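Side-chain contacts in 2,3-dihydroxybenzoate-AMP ligase (Mycobacterium smegmatis, PDB 5KEI), which is a member of the ANL superfamily, with a large AMP-binding enzyme region followed by a smaller C-terminal domain: residues I62-I65 with R70-Y73; A106-A111 with L253-N258; N413-A418 with G430-G435; N422-S427 with L472-L477. All blocks are in the same frame, centred on the assembly; numbering follows the deposited sequence. Where two conformers were deposited one is given.

In the fold
Near the N terminus, contact 1 closes a four-residue turn and makes a beta hairpin at the edge of a large mixed sheet. Contact 2 opens after contact 1 has closed and joins residues 106-111 to 253-258 across 141 residues, bringing helix 107-117 onto the loop that follows strand 248-251. The two contacts touch, with V64 and H71 packing on A106 and V64 on A109. Contacts 3 and 4 lie on the other side of the chain's centre. They cross, in the order 413-418, 422-427, 430-435, 472-477. Contact 3 closes a short loop through helix 419-425, and contact 4 carries that helix onto helix 469-477 of the smaller C-terminal part.

Contact 1. Residues I62-I65 with R70-Y73; sequences IAVI and RHTY
Rotation about chi1 (-84°) places CG of Y73 beside its own backbone N and opposite the carbonyl carbon, and this lays the ring flat against A63. The A63 methyl sits over the ring centre, with CB 3.4 Å from the Y73 centroid, a CH-pi contact; a small residue suits a spot where a whole ring must come so near the backbone. V64, at chi1 -68°, turns CG2 into the crowded position between N and carbonyl carbon, where it meets H71 CB at 3.8 Å on the face that also receives L76 and A106. At the open end of the hairpin, next to the tyrosine, I62 CD1 lies 3.8 Å from T72 CG2.

Between the pairs I62-T72 and V64-H71 the register shifts by one. H71 O takes hydrogen bonds from A63 N (2.7 Å) and V64 N (3.2 Å), both in its carbonyl plane, and this shift is a classic beta bulge. H71 N returns a bond to V64 O, 3.0 Å away. The chemistry implies a doubly gripped carbonyl that fixes the bulge, with A63 turned toward the tyrosine ring and Y73 OH hydrogen-bonded to A274 O, just before strand 275-278, the sheet neighbour of strand 62-65.

Contact 2. Residues A106-A111 with L253-N258; sequences AEFAVA and LPAAHN
The hydrogen bond from H257 N to P254 O, 2.9 Å long, closes a type I turn whose two middle residues, A255 and A256, are those that meet F108. No hydrogen bond joins the two segments themselves; the contact is apolar, and the polar bonds shape its two sides. On the helical side, A111 N bonds E107 O at 2.9 Å, closing the turn of helix that carries F108.

F108 holds CG opposite its backbone N (chi1 171°), which throws the ring off the helix toward the loop. A255 CB comes down almost exactly on the ring normal, 3.6 Å from the F108 centroid and 6° off that normal, a CH-pi contact over the face. A256 adds its methyl near the outer part of the ring, CB to F108 CE1 being 4.0 Å. The loop backbone is close too, with A255 O 3.5 Å from F108 CZ. Alanine suits both turn positions, since a single methyl lets the aromatic ring approach the backbone this closely. N104 bonds L253 O and A255 N, while M124 of strand 121-124 and F278 of strand 275-278, from two different mixed sheets, also pack on F108. The chemistry implies a buried join made by shape and dispersion, in which helix 107-117 packs through F108 on the loop between strand 248-251 and helix 258-262.

Contact 3. Residues N413-A418 with G430-G435; sequences NGYFNA and GFYRSG
Y415 and Y432 meet at their hydroxyl ends, with Y415 OH 3.2 Å from Y432 OH and slightly farther, 3.3 Å, from Y432 CE1. The Y415 oxygen therefore lies beside CE1, the ring carbon next to the one bearing the hydroxyl. The two side chains approach at a slant, and the nearest ring carbons, Y415 CZ and Y432 CE1, are 4.2 Å apart. Tyrosine suits both places by its reach, each ring spanning the gap between its backbone and the meeting point. At Y415 the polar end counts as well, because its buried hydroxyl is hydrogen-bonded to E357 OE2; E357 also packs on Y432.

Further out, torsions and backbone set the rings. Y432 keeps CG opposite its backbone N (chi1 168°), sending the ring from the strand toward Y415. S434 N lies 4.0 Å above one face of the Y432 ring, offset toward its rim. Y415 N donates a hydrogen bond to N422 OD1, and K221 touches the Y415 side chain. Thus the loop before helix 419-425 meets the start of strand 432-440, which pairs with strand 402-407 through Y432 and V406, and helix 419-425 makes up most of the intervening chain.

Contact 4. Residues N422-S427 with L472-L477; sequences NERSFS and LEEHLL
R424 leaves helix 419-425 with its CB directed toward helix 469-477; with CG anti to the backbone N (chi1 -180°) and the chain extended to NE, the guanidinium spans the gap to E473, E474 and L477. The first atom to meet the other helix is CD, 3.7 Å from L477 CD1. That methyl then lies over one face of the guanidinium, 3.5 Å above the plane and displaced toward its rim, an apolar floor under a charged group. NE gives a weak hydrogen bond to E474 OE2 at 3.3 Å, part of a salt bridge; the bend of E474 at chi2 brings this oxygen near. The tip turns to E473. NH2 bonds E473 OE1 at 3.0 Å and nearly straight (163°), with the oxygen in the guanidinium plane and using its anti lone pair, whereas NH1 adds a weak, longer bond of 3.4 Å to the same atom. The carboxylate of E473 stands at 83° to the guanidinium, so the pair is not the flat, side-on bidentate kind.

Arginine suits the place because it has several N-H groups to share between two acids, and reach to bridge two helices. E473 OE2 has its own partners, K549 and A487 N, which probably help hold the carboxylate. The arrangement is a salt-bridge network linking helix 419-425 to helix 469-477 of the C-terminal domain, consistent with the ANL fold, in which that smaller domain sits against the larger one and can change its orientation.

Contact 1. Residues I62-I65 with R70-Y73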
loop_
_atom_site.group_PDB
_atom_site.type_symbol
_atom_site.label_atom_id
_atom_site.label_comp_id
_atom_site.label_asym_id
_atom_site.label_seq_id
_atom_site.Cartn_x
_atom_site.Cartn_y
_atom_site.Cartn_z
ATOM N N ILE A 62 -27.267 5.082 -5.113
ATOM C CA ILE A 62 -26.202 5.024 -6.099
ATOM C C ILE A 62 -24.912 4.576 -5.419
ATOM O O ILE A 62 -24.514 5.143 -4.409
ATOM C CB ILE A 62 -25.992 6.382 -6.771
ATOM C CG1 ILE A 62 -27.307 6.886 -7.364
ATOM C CG2 ILE A 62 -24.937 6.270 -7.842
ATOM C CD1 ILE A 62 -27.863 5.978 -8.430
ATOM N N ALA A 63 -24.268 3.548 -5.955
ATOM C CA ALA A 63 -23.072 3.010 -5.323
ATOM C C ALA A 63 -21.815 3.643 -5.908
ATOM O O ALA A 63 -20.953 4.115 -5.169
ATOM C CB ALA A 63 -23.023 1.491 -5.466
ATOM N N VAL A 64 -21.719 3.654 -7.235
ATOM C CA VAL A 64 -20.534 4.140 -7.916
ATOM C C VAL A 64 -20.937 5.014 -9.109
ATOM O O VAL A 64 -21.970 4.777 -9.729
ATOM C CB VAL A 64 -19.653 2.970 -8.376
ATOM C CG1 VAL A 64 -19.036 2.247 -7.169
ATOM C CG2 VAL A 64 -20.470 1.988 -9.210
ATOM N N ILE A 65 -20.148 6.050 -9.400
ATOM C CA ILE A 65 -20.406 6.934 -10.543
ATOM C C ILE A 65 -19.112 7.211 -11.298
ATOM O O ILE A 65 -18.062 7.347 -10.680
ATOM C CB ILE A 65 -21.012 8.305 -10.122
ATOM C CG1 ILE A 65 -22.173 8.143 -9.142
ATOM C CG2 ILE A 65 -21.475 9.081 -11.330
ATOM C CD1 ILE A 65 -22.935 9.438 -8.905
ATOM N N ARG A 70 -23.339 4.964 -14.100
ATOM C CA ARG A 70 -23.601 4.988 -12.669
ATOM C C ARG A 70 -24.401 3.737 -12.304
ATOM O O ARG A 70 -25.301 3.324 -13.033
ATOM C CB ARG A 70 -24.331 6.280 -12.246
ATOM C CG ARG A 70 -25.864 6.251 -12.315
ATOM C CD ARG A 70 -26.465 7.636 -12.603
ATOM N NE ARG A 70 -26.172 8.090 -13.969
ATOM C CZ ARG A 70 -26.976 7.931 -15.028
ATOM N NH1 ARG A 70 -26.595 8.382 -16.219
ATOM N NH2 ARG A 70 -28.155 7.325 -14.908
ATOM N N HIS A 71 -24.041 3.121 -11.184
ATOM C CA HIS A 71 -24.688 1.901 -10.731
ATOM C C HIS A 71 -25.205 2.042 -9.300
ATOM O O HIS A 71 -24.501 2.527 -8.418
ATOM C CB HIS A 71 -23.712 0.724 -10.818
ATOM C CG HIS A 71 -23.050 0.568 -12.141
ATOM N ND1 HIS A 71 -23.758 0.558 -13.350
ATOM C CD2 HIS A 71 -21.756 0.417 -12.502
ATOM C CE1 HIS A 71 -22.931 0.415 -14.344
ATOM N NE2 HIS A 71 -21.688 0.314 -13.863
ATOM N N THR A 72 -26.442 1.621 -9.070
ATOM C CA THR A 72 -26.963 1.489 -7.720
ATOM C C THR A 72 -26.301 0.283 -7.055
ATOM O O THR A 72 -25.676 -0.539 -7.738
ATOM C CB THR A 72 -28.484 1.298 -7.713
ATOM O OG1 THR A 72 -28.798 0.057 -8.355
ATOM C CG2 THR A 72 -29.173 2.431 -8.461
ATOM N N TYR A 73 -26.445 0.169 -5.736
ATOM C CA TYR A 73 -25.867 -0.948 -4.994
ATOM C C TYR A 73 -26.433 -2.290 -5.436
ATOM O O TYR A 73 -25.718 -3.291 -5.442
ATOM C CB TYR A 73 -26.074 -0.768 -3.485
ATOM C CG TYR A 73 -25.031 0.111 -2.831
ATOM C CD1 TYR A 73 -23.784 -0.401 -2.466
ATOM C CD2 TYR A 73 -25.285 1.465 -2.588
ATOM C CE1 TYR A 73 -22.816 0.418 -1.872
ATOM C CE2 TYR A 73 -24.332 2.285 -1.992
ATOM C CZ TYR A 73 -23.101 1.755 -1.637
ATOM O OH TYR A 73 -22.171 2.574 -1.050
#

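Contact 2. Residues A106-A111 with L253-N258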
loop_
_atom_site.group_PDB
_atom_site.type_symbol
_atom_site.label_atom_id
_atom_site.label_comp_id
_atom_site.label_asym_id
_atom_site.label_seq_id
_atom_site.Cartn_x
_atom_site.Cartn_y
_atom_site.Cartn_z
ATOM N N ALA A 106 -16.018 3.296 -12.906
ATOM C CA ALA A 106 -16.943 2.492 -12.104
ATOM C C ALA A 106 -16.579 1.021 -12.238
ATOM O O ALA A 106 -16.730 0.247 -11.298
ATOM C CB ALA A 106 -18.382 2.718 -12.526
ATOM N N GLU A 107 -16.066 0.650 -13.406
ATOM C CA GLU A 107 -15.691 -0.726 -13.696
ATOM C C GLU A 107 -14.621 -1.265 -12.729
ATOM O O GLU A 107 -14.461 -2.483 -12.579
ATOM C CB GLU A 107 -15.210 -0.832 -15.147
ATOM C CG GLU A 107 -15.265 -2.230 -15.727
ATOM C CD GLU A 107 -16.668 -2.831 -15.729
ATOM O OE1 GLU A 107 -17.663 -2.069 -15.779
ATOM O OE2 GLU A 107 -16.776 -4.075 -15.676
ATOM N N PHE A 108 -13.896 -0.361 -12.068
ATOM C CA PHE A 108 -12.887 -0.775 -11.093
ATOM C C PHE A 108 -13.569 -1.550 -9.961
ATOM O O PHE A 108 -13.048 -2.569 -9.489
ATOM C CB PHE A 108 -12.099 0.447 -10.556
ATOM C CG PHE A 108 -11.187 0.128 -9.391
ATOM C CD1 PHE A 108 -9.882 -0.288 -9.603
ATOM C CD2 PHE A 108 -11.641 0.234 -8.087
ATOM C CE1 PHE A 108 -9.057 -0.588 -8.539
ATOM C CE2 PHE A 108 -10.816 -0.068 -7.015
ATOM C CZ PHE A 108 -9.522 -0.472 -7.238
ATOM N N ALA A 109 -14.737 -1.060 -9.544
ATOM C CA ALA A 109 -15.547 -1.728 -8.527
ATOM C C ALA A 109 -16.095 -3.064 -9.027
ATOM O O ALA A 109 -16.182 -4.015 -8.259
ATOM C CB ALA A 109 -16.722 -0.810 -8.052
ATOM N N VAL A 110 -16.478 -3.127 -10.303
ATOM C CA VAL A 110 -16.987 -4.371 -10.893
ATOM C C VAL A 110 -15.900 -5.441 -10.882
ATOM O O VAL A 110 -16.158 -6.582 -10.506
ATOM C CB VAL A 110 -17.484 -4.163 -12.333
ATOM C CG1 VAL A 110 -18.085 -5.448 -12.881
ATOM C CG2 VAL A 110 -18.476 -3.007 -12.390
ATOM N N ALA A 111 -14.680 -5.055 -11.258
ATOM C CA ALA A 111 -13.534 -5.958 -11.212
ATOM C C ALA A 111 -13.147 -6.398 -9.786
ATOM O O ALA A 111 -12.872 -7.577 -9.553
ATOM C CB ALA A 111 -12.343 -5.313 -11.887
ATOM N N LEU A 253 -7.329 10.103 -6.401
ATOM C CA LEU A 253 -6.084 9.344 -6.468
ATOM C C LEU A 253 -6.317 8.004 -7.193
ATOM O O LEU A 253 -7.464 7.611 -7.389
ATOM C CB LEU A 253 -5.554 9.127 -5.053
ATOM C CG LEU A 253 -5.237 10.449 -4.353
ATOM C CD1 LEU A 253 -5.211 10.276 -2.825
ATOM C CD2 LEU A 253 -3.915 11.015 -4.889
ATOM N N PRO A 254 -5.241 7.303 -7.600
ATOM C CA PRO A 254 -5.441 6.002 -8.262
ATOM C C PRO A 254 -6.192 5.004 -7.378
ATOM O O PRO A 254 -5.733 4.677 -6.289
ATOM C CB PRO A 254 -4.014 5.520 -8.539
ATOM C CG PRO A 254 -3.136 6.376 -7.715
ATOM C CD PRO A 254 -3.825 7.685 -7.582
ATOM N N ALA A 255 -7.330 4.527 -7.864
ATOM C CA ALA A 255 -8.259 3.743 -7.055
ATOM C C ALA A 255 -7.634 2.529 -6.372
ATOM O O ALA A 255 -8.143 2.076 -5.352
ATOM C CB ALA A 255 -9.445 3.301 -7.906
ATOM N N ALA A 256 -6.531 2.008 -6.901
ATOM C CA ALA A 256 -5.976 0.767 -6.347
ATOM C C ALA A 256 -5.076 1.024 -5.151
ATOM O O ALA A 256 -4.686 0.088 -4.449
ATOM C CB ALA A 256 -5.213 -0.009 -7.406
ATOM N N HIS A 257 -4.736 2.284 -4.925
ATOM C CA HIS A 257 -3.914 2.623 -3.774
ATOM C C HIS A 257 -4.730 2.516 -2.483
ATOM O O HIS A 257 -5.897 2.909 -2.450
ATOM C CB HIS A 257 -3.338 4.031 -3.910
ATOM C CG HIS A 257 -2.279 4.342 -2.897
ATOM N ND1 HIS A 257 -2.571 4.671 -1.589
ATOM C CD2 HIS A 257 -0.928 4.356 -2.994
ATOM C CE1 HIS A 257 -1.449 4.890 -0.930
ATOM N NE2 HIS A 257 -0.436 4.703 -1.760
ATOM N N ASN A 258 -4.105 1.984 -1.433
ATOM C CA ASN A 258 -4.719 1.862 -0.120
ATOM C C ASN A 258 -5.540 3.098 0.295
ATOM O O ASN A 258 -6.656 2.975 0.810
ATOM C CB ASN A 258 -3.636 1.595 0.923
ATOM C CG ASN A 258 -4.208 1.207 2.266
ATOM O OD1 ASN A 258 -5.248 0.550 2.333
ATOM N ND2 ASN A 258 -3.535 1.595 3.341
#

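Contact 3. Residues N413-A418 with G430-G435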
loop_
_atom_site.group_PDB
_atom_site.type_symbol
_atom_site.label_atom_id
_atom_site.label_comp_id
_atom_site.label_asym_id
_atom_site.label_seq_id
_atom_site.Cartn_x
_atom_site.Cartn_y
_atom_site.Cartn_z
ATOM N N ASN A 413 2.218 -8.788 9.153
ATOM C CA ASN A 413 3.186 -9.506 9.962
ATOM C C ASN A 413 4.322 -10.043 9.092
ATOM O O ASN A 413 5.297 -10.588 9.586
ATOM C CB ASN A 413 2.484 -10.623 10.713
ATOM C CG ASN A 413 1.333 -10.108 11.540
ATOM O OD1 ASN A 413 1.542 -9.594 12.634
ATOM N ND2 ASN A 413 0.110 -10.220 11.014
ATOM N N GLY A 414 4.170 -9.863 7.785
ATOM C CA GLY A 414 5.234 -10.076 6.828
ATOM C C GLY A 414 4.752 -9.706 5.438
ATOM O O GLY A 414 3.555 -9.743 5.159
ATOM N N TYR A 415 5.674 -9.331 4.560
ATOM C CA TYR A 415 5.347 -9.179 3.155
ATOM C C TYR A 415 5.030 -10.542 2.546
ATOM O O TYR A 415 5.387 -11.587 3.110
ATOM C CB TYR A 415 6.494 -8.511 2.409
ATOM C CG TYR A 415 6.675 -7.067 2.776
ATOM C CD1 TYR A 415 7.742 -6.666 3.560
ATOM C CD2 TYR A 415 5.775 -6.098 2.344
ATOM C CE1 TYR A 415 7.916 -5.360 3.904
ATOM C CE2 TYR A 415 5.949 -4.764 2.677
ATOM C CZ TYR A 415 7.029 -4.406 3.466
ATOM O OH TYR A 415 7.242 -3.093 3.828
ATOM N N PHE A 416 4.354 -10.543 1.403
ATOM C CA PHE A 416 3.942 -11.807 0.787
ATOM C C PHE A 416 5.077 -12.443 -0.003
ATOM O O PHE A 416 5.662 -11.801 -0.874
ATOM C CB PHE A 416 2.746 -11.598 -0.126
ATOM C CG PHE A 416 2.186 -12.871 -0.679
ATOM C CD1 PHE A 416 1.280 -13.627 0.061
ATOM C CD2 PHE A 416 2.572 -13.325 -1.933
ATOM C CE1 PHE A 416 0.759 -14.810 -0.448
ATOM C CE2 PHE A 416 2.056 -14.508 -2.441
ATOM C CZ PHE A 416 1.148 -15.251 -1.694
ATOM N N ASN A 417 5.384 -13.699 0.307
ATOM C CA ASN A 417 6.397 -14.443 -0.436
ATOM C C ASN A 417 7.690 -13.642 -0.544
ATOM O O ASN A 417 8.159 -13.340 -1.638
ATOM C CB ASN A 417 5.862 -14.794 -1.821
ATOM C CG ASN A 417 6.716 -15.810 -2.538
ATOM O OD1 ASN A 417 7.496 -16.525 -1.919
ATOM N ND2 ASN A 417 6.559 -15.891 -3.847
ATOM N N ALA A 418 8.232 -13.246 0.602
ATOM C CA ALA A 418 9.393 -12.364 0.626
ATOM C C ALA A 418 10.184 -12.579 1.908
ATOM O O ALA A 418 10.379 -11.651 2.699
ATOM C CB ALA A 418 8.958 -10.899 0.498
ATOM N N GLY A 430 7.733 -8.634 16.201
ATOM C CA GLY A 430 6.756 -8.567 15.130
ATOM C C GLY A 430 6.211 -7.172 14.867
ATOM O O GLY A 430 5.116 -7.036 14.338
ATOM N N PHE A 431 6.964 -6.142 15.249
ATOM C CA PHE A 431 6.651 -4.773 14.850
ATOM C C PHE A 431 7.218 -4.500 13.456
ATOM O O PHE A 431 8.355 -4.880 13.152
ATOM C CB PHE A 431 7.214 -3.756 15.852
ATOM C CG PHE A 431 6.420 -3.647 17.139
ATOM C CD1 PHE A 431 6.552 -4.592 18.136
ATOM C CD2 PHE A 431 5.550 -2.584 17.350
ATOM C CE1 PHE A 431 5.832 -4.482 19.312
ATOM C CE2 PHE A 431 4.826 -2.471 18.526
ATOM C CZ PHE A 431 4.972 -3.422 19.501
ATOM N N TYR A 432 6.425 -3.854 12.606
ATOM C CA TYR A 432 6.921 -3.413 11.306
ATOM C C TYR A 432 7.765 -2.150 11.474
ATOM O O TYR A 432 7.334 -1.222 12.144
ATOM C CB TYR A 432 5.756 -3.154 10.346
ATOM C CG TYR A 432 6.181 -2.430 9.104
ATOM C CD1 TYR A 432 7.093 -3.006 8.219
ATOM C CD2 TYR A 432 5.679 -1.172 8.800
ATOM C CE1 TYR A 432 7.493 -2.343 7.075
ATOM C CE2 TYR A 432 6.075 -0.497 7.647
ATOM C CZ TYR A 432 6.985 -1.085 6.794
ATOM O OH TYR A 432 7.398 -0.417 5.655
ATOM N N ARG A 433 8.964 -2.117 10.887
ATOM C CA ARG A 433 9.798 -0.899 10.891
ATOM C C ARG A 433 9.525 -0.007 9.668
ATOM O O ARG A 433 9.862 -0.347 8.536
ATOM C CB ARG A 433 11.279 -1.262 10.954
ATOM C CG ARG A 433 11.746 -1.766 12.314
ATOM C CD ARG A 433 13.247 -1.495 12.519
ATOM N NE ARG A 433 14.038 -2.020 11.407
ATOM C CZ ARG A 433 14.366 -3.299 11.273
ATOM N NH1 ARG A 433 13.987 -4.177 12.186
ATOM N NH2 ARG A 433 15.074 -3.702 10.230
ATOM N N SER A 434 8.923 1.148 9.911
ATOM C CA SER A 434 8.384 1.998 8.851
ATOM C C SER A 434 9.429 2.770 8.060
ATOM O O SER A 434 9.205 3.134 6.902
ATOM C CB SER A 434 7.400 2.995 9.451
ATOM O OG SER A 434 8.055 3.786 10.429
ATOM N N GLY A 435 10.553 3.058 8.701
ATOM C CA GLY A 435 11.583 3.862 8.077
ATOM C C GLY A 435 11.253 5.338 8.179
ATOM O O GLY A 435 12.001 6.179 7.682
#

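Contact 4. Residues N422-S427 with L472-L477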
loop_
_atom_site.group_PDB
_atom_site.type_symbol
_atom_site.label_atom_id
_atom_site.label_comp_id
_atom_site.label_asym_id
_atom_site.label_seq_id
_atom_site.Cartn_x
_atom_site.Cartn_y
_atom_site.Cartn_z
ATOM N N ASN A 422 11.347 -10.048 4.887
ATOM C CA ASN A 422 10.730 -10.141 6.205
ATOM C C ASN A 422 11.736 -10.184 7.347
ATOM O O ASN A 422 11.549 -9.492 8.341
ATOM C CB ASN A 422 9.810 -11.345 6.266
ATOM C CG ASN A 422 8.562 -11.127 5.466
ATOM O OD1 ASN A 422 8.150 -9.980 5.274
ATOM N ND2 ASN A 422 7.947 -12.206 4.987
ATOM N N GLU A 423 12.802 -10.972 7.206
ATOM C CA GLU A 423 13.893 -10.956 8.187
ATOM C C GLU A 423 14.412 -9.549 8.409
ATOM O O GLU A 423 14.759 -9.167 9.521
ATOM C CB GLU A 423 15.052 -11.840 7.742
ATOM C CG GLU A 423 14.753 -13.323 7.726
ATOM C CD GLU A 423 15.973 -14.153 7.333
ATOM O OE1 GLU A 423 17.086 -13.570 7.262
ATOM O OE2 GLU A 423 15.809 -15.381 7.102
ATOM N N ARG A 424 14.433 -8.780 7.333
ATOM C CA ARG A 424 15.051 -7.455 7.316
ATOM C C ARG A 424 14.120 -6.341 7.835
ATOM O O ARG A 424 14.565 -5.415 8.511
ATOM C CB ARG A 424 15.518 -7.163 5.879
ATOM C CG ARG A 424 16.193 -5.837 5.639
ATOM C CD ARG A 424 16.536 -5.661 4.158
ATOM N NE ARG A 424 16.861 -4.264 3.828
ATOM C CZ ARG A 424 18.071 -3.711 3.952
ATOM N NH1 ARG A 424 19.102 -4.426 4.400
ATOM N NH2 ARG A 424 18.256 -2.436 3.628
ATOM N N SER A 425 12.823 -6.464 7.556
ATOM C CA SER A 425 11.869 -5.373 7.756
ATOM C C SER A 425 11.060 -5.422 9.062
ATOM O O SER A 425 10.317 -4.487 9.363
ATOM C CB SER A 425 10.887 -5.339 6.579
ATOM O OG SER A 425 11.559 -5.334 5.330
ATOM N N PHE A 426 11.189 -6.500 9.829
ATOM C CA PHE A 426 10.415 -6.637 11.058
ATOM C C PHE A 426 11.264 -6.891 12.308
ATOM O O PHE A 426 12.192 -7.700 12.297
ATOM C CB PHE A 426 9.378 -7.775 10.921
ATOM C CG PHE A 426 8.316 -7.515 9.882
ATOM C CD1 PHE A 426 8.512 -7.886 8.565
ATOM C CD2 PHE A 426 7.132 -6.903 10.221
ATOM C CE1 PHE A 426 7.539 -7.637 7.603
ATOM C CE2 PHE A 426 6.158 -6.651 9.262
ATOM C CZ PHE A 426 6.363 -7.014 7.956
ATOM N N SER A 427 10.922 -6.161 13.367
ATOM C CA SER A 427 11.216 -6.476 14.767
ATOM C C SER A 427 11.098 -7.976 15.127
ATOM O O SER A 427 10.298 -8.706 14.540
ATOM C CB SER A 427 10.258 -5.632 15.636
ATOM O OG SER A 427 10.173 -6.050 16.980
ATOM N N LEU A 472 21.839 1.474 -1.544
ATOM C CA LEU A 472 22.872 0.565 -2.018
ATOM C C LEU A 472 22.525 -0.875 -1.629
ATOM O O LEU A 472 22.667 -1.789 -2.438
ATOM C CB LEU A 472 24.246 0.948 -1.463
ATOM C CG LEU A 472 25.369 -0.027 -1.835
ATOM C CD1 LEU A 472 25.398 -0.314 -3.333
ATOM C CD2 LEU A 472 26.719 0.498 -1.376
ATOM N N GLU A 473 22.074 -1.052 -0.386
ATOM C CA GLU A 473 21.683 -2.353 0.147
ATOM C C GLU A 473 20.489 -2.927 -0.592
ATOM O O GLU A 473 20.428 -4.122 -0.840
ATOM C CB GLU A 473 21.351 -2.253 1.635
ATOM C CG GLU A 473 22.556 -2.268 2.534
ATOM C CD GLU A 473 22.276 -1.684 3.909
ATOM O OE1 GLU A 473 21.087 -1.622 4.323
ATOM O OE2 GLU A 473 23.259 -1.287 4.576
ATOM N N GLU A 474 19.528 -2.079 -0.938
ATOM C CA GLU A 474 18.367 -2.569 -1.665
ATOM C C GLU A 474 18.769 -3.099 -3.049
ATOM O O GLU A 474 18.227 -4.098 -3.504
ATOM C CB GLU A 474 17.298 -1.476 -1.779
ATOM C CG GLU A 474 16.563 -1.181 -0.461
ATOM C CD GLU A 474 15.776 -2.379 0.067
ATOM O OE1 GLU A 474 15.327 -3.215 -0.751
ATOM O OE2 GLU A 474 15.601 -2.481 1.304
ATOM N N HIS A 475 19.724 -2.432 -3.695
ATOM C CA HIS A 475 20.243 -2.826 -5.007
ATOM C C HIS A 475 20.937 -4.183 -4.972
ATOM O O HIS A 475 20.785 -5.002 -5.881
ATOM C CB HIS A 475 21.255 -1.786 -5.533
ATOM C CG HIS A 475 20.637 -0.557 -6.134
ATOM N ND1 HIS A 475 19.908 -0.586 -7.300
ATOM C CD2 HIS A 475 20.684 0.740 -5.747
ATOM C CE1 HIS A 475 19.516 0.641 -7.600
ATOM N NE2 HIS A 475 19.970 1.461 -6.672
ATOM N N LEU A 476 21.737 -4.391 -3.929
ATOM C CA LEU A 476 22.516 -5.615 -3.778
ATOM C C LEU A 476 21.598 -6.794 -3.524
ATOM O O LEU A 476 21.845 -7.891 -4.020
ATOM C CB LEU A 476 23.522 -5.478 -2.634
ATOM C CG LEU A 476 24.729 -4.569 -2.870
ATOM C CD1 LEU A 476 25.583 -4.512 -1.623
ATOM C CD2 LEU A 476 25.565 -5.020 -4.079
ATOM N N LEU A 477 20.539 -6.548 -2.749
ATOM C CA LEU A 477 19.542 -7.556 -2.412
ATOM C C LEU A 477 18.781 -8.086 -3.634
ATOM O O LEU A 477 18.239 -9.184 -3.582
ATOM C CB LEU A 477 18.556 -6.990 -1.384
ATOM C CG LEU A 477 19.122 -6.783 0.027
ATOM C CD1 LEU A 477 18.250 -5.851 0.843
ATOM C CD2 LEU A 477 19.280 -8.114 0.733
#